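Local coordinates for protein transcriptional regulator (Enterococcus faecalis, PDB 3QFI) that is a putative transcriptional regulator of the LytR-CpsA-Psr family, bacterial proteins generally associated with the cell envelope, at residues 15-20 with 213-218; 47-52 with 257-262. All coordinates share one frame; numbering follows the deposited sequence.

Both contacts bring a late helix against the beginning of the chain, at strand 44-51 in contact 2 and at the loop before strand 22-28 in contact 1. Contact 1 sets the turn in that loop against the end of helix 210-216. Its centre lies about 21 Å from the centre of the chain. Contact 2 lays helix 249-262 over strand 44-51, the antiparallel neighbour of 22-28, and is deeper, its centre about 13 Å from that of the chain. Their centres are about 16 Å apart and their segments alternate along the sequence. They also meet directly, where Gln19 O packs against Pro52 CG at 3.6 Å. Tyr220 gives a second connection: its hydroxyl bonds to Glu20 O, while its side chain touches Ile50.

Contact 1 (15-20 with 213-218); sequences NIDAQE and MMDIQS
Asp17 and Asp215 mark the closest backbone approach, their CA atoms 6.5 Å apart, where a tight turn faces the last turn of helix 210-216. Ile16 to Gln19 form a type I beta turn, closed by Gln19 N to Ile16 O at 2.9 Å, and Glu20 N bonds back to Asn15 O. The buried Ile16 directs its side chain at the helix. With CG1 placed beside the backbone N (chi1 -67°), the CG2 methyl is the branch that meets the helix, seated over two neighbouring side chains, 3.5 Å from Ile216 CD1 and 3.6 Å from Asp215 CB. Ile216 contributes the far end of its chain, CD1 reaching back to the turn. In the fold, this packing joins the loop leading into sheet strand 22-28 to a short helix nearly 200 residues later, and the residues just after that helix add polar links: Lys219 NZ bonds to Asp17 O and Tyr220 OH to Glu20 O. Asp215 lies more open to solvent, its OD1 3.9 Å from Asp17 CA. The carboxylates come near each other at Asp17 OD2 and Asp215 OD1, 4.5 Å apart, which may raise the proton affinity of one or both.

Contact 2 (47-52 with 257-262); sequences VVTINP and TTLRKQ
Thr49 and Gln262 cross at about a right angle, the short branched side chain of the strand set against the bent one of the helix. Thr49 OG1, held between the backbone N and the carbonyl carbon (chi1 54°), rests against the aliphatic part of Gln262, 3.7 Å from both its CB and its CG. Gln262 is bent midway along its chain, which brings its amide group beside Asn51, and its side chain also touches Thr58 of the adjoining strand 56-62. Asn51 reaches from the strand to the helix, its CG anti to the backbone N (chi1 -179°), and meets the backbone of Gln262, with Asn51 OD1 as modelled 3.0 Å from Gln262 O. One turn earlier in the helix, Leu259 turns its end inward, its CD2 4.4 Å from Thr49 CG2. Thr49 and Asn51 point to one face of the sheet, Val48 and Ile50 to the other, and helix 249-262 lies on the first. The segment axes approach to 8.9 Å at 41°, converging toward Asn51 and Gln262. The contact is largely van der Waals packing, a hydroxyl oxygen of the strand lying on the methylene carbons of Gln262, with a methyl-methyl approach from Leu259; the last-turn carbonyl of Gln262, probably somewhat negative at this C-terminal helix end, is buried against the polar end of Asn51.

Contact 1 (15-20 with 213-218)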
loop_
_atom_site.group_PDB
_atom_site.type_symbol
_atom_site.label_atom_id
_atom_site.label_comp_id
_atom_site.label_asym_id
_atom_site.label_seq_id
_atom_site.Cartn_x
_atom_site.Cartn_y
_atom_site.Cartn_z
ATOM N N ASN A 15 2.863 -16.585 12.517
ATOM C CA ASN A 15 3.183 -17.947 12.063
ATOM C C ASN A 15 2.468 -18.263 10.749
ATOM O O ASN A 15 1.307 -18.641 10.750
ATOM C CB ASN A 15 2.784 -18.971 13.130
ATOM C CG ASN A 15 3.280 -20.383 12.811
ATOM O OD1 ASN A 15 3.354 -21.244 13.698
ATOM N ND2 ASN A 15 3.612 -20.627 11.544
ATOM N N ILE A 16 3.166 -18.112 9.630
ATOM C CA ILE A 16 2.562 -18.358 8.321
ATOM C C ILE A 16 2.193 -19.808 8.123
ATOM O O ILE A 16 1.220 -20.132 7.428
ATOM C CB ILE A 16 3.501 -17.943 7.187
ATOM C CG1 ILE A 16 3.677 -16.425 7.214
ATOM C CG2 ILE A 16 2.922 -18.370 5.848
ATOM C CD1 ILE A 16 4.595 -15.905 6.138
ATOM N N ASP A 17 2.994 -20.681 8.723
ATOM C CA ASP A 17 2.767 -22.106 8.643
ATOM C C ASP A 17 1.384 -22.418 9.231
ATOM O O ASP A 17 0.638 -23.214 8.668
ATOM C CB ASP A 17 3.888 -22.831 9.393
ATOM C CG ASP A 17 3.727 -24.328 9.382
ATOM O OD1 ASP A 17 2.997 -24.852 10.257
ATOM O OD2 ASP A 17 4.328 -24.981 8.496
ATOM N N ALA A 18 1.024 -21.777 10.339
ATOM C CA ALA A 18 -0.290 -22.022 10.946
ATOM C C ALA A 18 -1.392 -21.125 10.349
ATOM O O ALA A 18 -2.468 -20.970 10.930
ATOM C CB ALA A 18 -0.212 -21.825 12.461
ATOM N N GLN A 19 -1.115 -20.572 9.174
ATOM C CA GLN A 19 -2.038 -19.684 8.479
ATOM C C GLN A 19 -2.583 -18.659 9.466
ATOM O O GLN A 19 -3.792 -18.456 9.635
ATOM C CB GLN A 19 -3.178 -20.462 7.817
ATOM C CG GLN A 19 -4.252 -20.946 8.764
ATOM C CD GLN A 19 -5.611 -21.059 8.093
ATOM O OE1 GLN A 19 -6.638 -21.142 8.772
ATOM N NE2 GLN A 19 -5.624 -21.073 6.754
ATOM N N GLU A 20 -1.649 -18.021 10.141
ATOM C CA GLU A 20 -1.980 -17.004 11.103
ATOM C C GLU A 20 -2.055 -15.738 10.256
ATOM O O GLU A 20 -1.259 -15.543 9.332
ATOM C CB GLU A 20 -0.863 -16.940 12.134
ATOM C CG GLU A 20 -1.140 -16.130 13.360
ATOM C CD GLU A 20 -0.104 -16.404 14.442
ATOM O OE1 GLU A 20 -0.137 -17.515 15.015
ATOM O OE2 GLU A 20 0.751 -15.528 14.702
ATOM N N MET A 213 6.145 -18.059 0.291
ATOM C CA MET A 213 5.249 -17.930 -0.854
ATOM C C MET A 213 4.449 -19.218 -1.069
ATOM O O MET A 213 3.225 -19.178 -1.241
ATOM C CB MET A 213 6.049 -17.618 -2.117
ATOM C CG MET A 213 5.533 -16.418 -2.862
ATOM S SD MET A 213 5.800 -14.926 -1.912
ATOM C CE MET A 213 7.450 -14.443 -2.525
ATOM N N MET A 214 5.142 -20.355 -1.062
ATOM C CA MET A 214 4.494 -21.651 -1.245
ATOM C C MET A 214 3.466 -21.893 -0.136
ATOM O O MET A 214 2.453 -22.553 -0.361
ATOM C CB MET A 214 5.530 -22.788 -1.247
ATOM C CG MET A 214 6.522 -22.784 -2.420
ATOM S SD MET A 214 5.873 -23.328 -4.041
ATOM C CE MET A 214 5.036 -21.836 -4.619
ATOM N N ASP A 215 3.728 -21.367 1.062
ATOM C CA ASP A 215 2.800 -21.521 2.183
ATOM C C ASP A 215 1.555 -20.677 1.951
ATOM O O ASP A 215 0.453 -21.047 2.364
ATOM C CB ASP A 215 3.450 -21.082 3.500
ATOM C CG ASP A 215 4.266 -22.184 4.155
ATOM O OD1 ASP A 215 4.790 -21.946 5.264
ATOM O OD2 ASP A 215 4.380 -23.281 3.571
ATOM N N ILE A 216 1.742 -19.534 1.299
ATOM C CA ILE A 216 0.642 -18.627 1.008
ATOM C C ILE A 216 -0.219 -19.168 -0.130
ATOM O O ILE A 216 -1.440 -19.151 -0.040
ATOM C CB ILE A 216 1.151 -17.223 0.596
ATOM C CG1 ILE A 216 2.261 -16.751 1.542
ATOM C CG2 ILE A 216 -0.007 -16.232 0.595
ATOM C CD1 ILE A 216 1.865 -16.671 2.993
ATOM N N GLN A 217 0.428 -19.652 -1.190
ATOM C CA GLN A 217 -0.275 -20.193 -2.359
ATOM C C GLN A 217 -0.842 -21.604 -2.122
ATOM O O GLN A 217 -0.885 -22.425 -3.040
ATOM C CB GLN A 217 0.660 -20.220 -3.593
ATOM C CG GLN A 217 1.213 -18.847 -4.046
ATOM C CD GLN A 217 2.003 -18.904 -5.371
ATOM O OE1 GLN A 217 2.947 -19.688 -5.517
ATOM N NE2 GLN A 217 1.624 -18.055 -6.326
ATOM N N SER A 218 -1.280 -21.884 -0.900
ATOM C CA SER A 218 -1.830 -23.198 -0.583
ATOM C C SER A 218 -2.573 -23.172 0.736
ATOM O O SER A 218 -3.170 -24.168 1.146
ATOM C CB SER A 218 -0.708 -24.228 -0.481
ATOM O OG SER A 218 0.181 -23.896 0.571
#

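Contact 2 (47-52 with 257-262)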
loop_
_atom_site.group_PDB
_atom_site.type_symbol
_atom_site.label_atom_id
_atom_site.label_comp_id
_atom_site.label_asym_id
_atom_site.label_seq_id
_atom_site.Cartn_x
_atom_site.Cartn_y
_atom_site.Cartn_z
ATOM N N VAL A 47 -0.481 -0.950 2.298
ATOM C CA VAL A 47 -0.496 -1.969 3.337
ATOM C C VAL A 47 -1.635 -2.935 3.071
ATOM O O VAL A 47 -2.748 -2.524 2.738
ATOM C CB VAL A 47 -0.689 -1.381 4.741
ATOM C CG1 VAL A 47 -0.730 -2.510 5.760
ATOM C CG2 VAL A 47 0.447 -0.419 5.071
ATOM N N VAL A 48 -1.346 -4.224 3.204
ATOM C CA VAL A 48 -2.349 -5.260 2.971
ATOM C C VAL A 48 -2.413 -6.198 4.169
ATOM O O VAL A 48 -1.378 -6.565 4.728
ATOM C CB VAL A 48 -2.014 -6.096 1.701
ATOM C CG1 VAL A 48 -3.003 -7.244 1.545
ATOM C CG2 VAL A 48 -2.050 -5.210 0.478
ATOM N N THR A 49 -3.625 -6.558 4.586
ATOM C CA THR A 49 -3.787 -7.492 5.697
ATOM C C THR A 49 -4.436 -8.767 5.172
ATOM O O THR A 49 -5.496 -8.732 4.543
ATOM C CB THR A 49 -4.656 -6.923 6.858
ATOM O OG1 THR A 49 -5.919 -6.467 6.356
ATOM C CG2 THR A 49 -3.927 -5.787 7.561
ATOM N N ILE A 50 -3.770 -9.889 5.414
ATOM C CA ILE A 50 -4.254 -11.184 4.974
ATOM C C ILE A 50 -4.888 -11.859 6.188
ATOM O O ILE A 50 -4.198 -12.191 7.155
ATOM C CB ILE A 50 -3.074 -12.039 4.425
ATOM C CG1 ILE A 50 -2.219 -11.186 3.482
ATOM C CG2 ILE A 50 -3.592 -13.271 3.671
ATOM C CD1 ILE A 50 -2.971 -10.643 2.290
ATOM N N ASN A 51 -6.211 -12.023 6.147
ATOM C CA ASN A 51 -6.942 -12.662 7.236
ATOM C C ASN A 51 -7.814 -13.790 6.713
ATOM O O ASN A 51 -8.967 -13.581 6.357
ATOM C CB ASN A 51 -7.823 -11.661 7.979
ATOM C CG ASN A 51 -8.572 -12.304 9.137
ATOM O OD1 ASN A 51 -7.964 -12.871 10.057
ATOM N ND2 ASN A 51 -9.899 -12.228 9.094
ATOM N N PRO A 52 -7.265 -15.007 6.662
ATOM C CA PRO A 52 -8.022 -16.160 6.174
ATOM C C PRO A 52 -9.193 -16.532 7.080
ATOM O O PRO A 52 -10.159 -17.125 6.626
ATOM C CB PRO A 52 -6.965 -17.260 6.100
ATOM C CG PRO A 52 -6.027 -16.900 7.215
ATOM C CD PRO A 52 -5.902 -15.399 7.066
ATOM N N THR A 257 -8.247 0.273 14.581
ATOM C CA THR A 257 -8.935 -0.817 15.239
ATOM C C THR A 257 -9.339 -1.838 14.189
ATOM O O THR A 257 -9.198 -3.037 14.404
ATOM C CB THR A 257 -10.159 -0.297 16.003
ATOM O OG1 THR A 257 -9.721 0.651 16.986
ATOM C CG2 THR A 257 -10.870 -1.434 16.697
ATOM N N THR A 258 -9.815 -1.362 13.044
ATOM C CA THR A 258 -10.208 -2.262 11.968
ATOM C C THR A 258 -9.048 -3.173 11.568
ATOM O O THR A 258 -9.166 -4.395 11.602
ATOM C CB THR A 258 -10.620 -1.498 10.723
ATOM O OG1 THR A 258 -11.735 -0.660 11.032
ATOM C CG2 THR A 258 -10.990 -2.464 9.612
ATOM N N LEU A 259 -7.934 -2.569 11.171
ATOM C CA LEU A 259 -6.785 -3.343 10.762
ATOM C C LEU A 259 -6.354 -4.257 11.889
ATOM O O LEU A 259 -6.133 -5.452 11.673
ATOM C CB LEU A 259 -5.651 -2.418 10.342
ATOM C CG LEU A 259 -6.091 -1.532 9.178
ATOM C CD1 LEU A 259 -4.906 -0.735 8.662
ATOM C CD2 LEU A 259 -6.682 -2.396 8.063
ATOM N N ARG A 260 -6.258 -3.709 13.094
ATOM C CA ARG A 260 -5.871 -4.515 14.232
ATOM C C ARG A 260 -6.757 -5.773 14.347
ATOM O O ARG A 260 -6.249 -6.855 14.650
ATOM C CB ARG A 260 -5.956 -3.696 15.520
ATOM C CG ARG A 260 -4.868 -2.655 15.694
ATOM C CD ARG A 260 -5.015 -1.958 17.044
ATOM N NE ARG A 260 -4.598 -2.826 18.136
ATOM C CZ ARG A 260 -3.340 -3.206 18.317
ATOM N NH1 ARG A 260 -2.395 -2.778 17.482
ATOM N NH2 ARG A 260 -3.027 -4.036 19.310
ATOM N N LYS A 261 -8.064 -5.660 14.107
ATOM C CA LYS A 261 -8.911 -6.853 14.214
ATOM C C LYS A 261 -8.659 -7.827 13.054
ATOM O O LYS A 261 -8.762 -9.046 13.217
ATOM C CB LYS A 261 -10.403 -6.480 14.301
ATOM C CG LYS A 261 -10.814 -5.848 15.636
ATOM C CD LYS A 261 -12.322 -5.603 15.709
ATOM C CE LYS A 261 -12.757 -4.966 17.041
ATOM N NZ LYS A 261 -14.256 -4.883 17.174
ATOM N N GLN A 262 -8.334 -7.283 11.888
ATOM C CA GLN A 262 -8.010 -8.094 10.723
ATOM C C GLN A 262 -6.848 -9.028 11.088
ATOM O O GLN A 262 -6.731 -10.130 10.553
ATOM C CB GLN A 262 -7.573 -7.200 9.553
ATOM C CG GLN A 262 -8.713 -6.582 8.776
ATOM C CD GLN A 262 -9.720 -7.628 8.354
ATOM O OE1 GLN A 262 -10.727 -7.850 9.032
ATOM N NE2 GLN A 262 -9.437 -8.303 7.243
#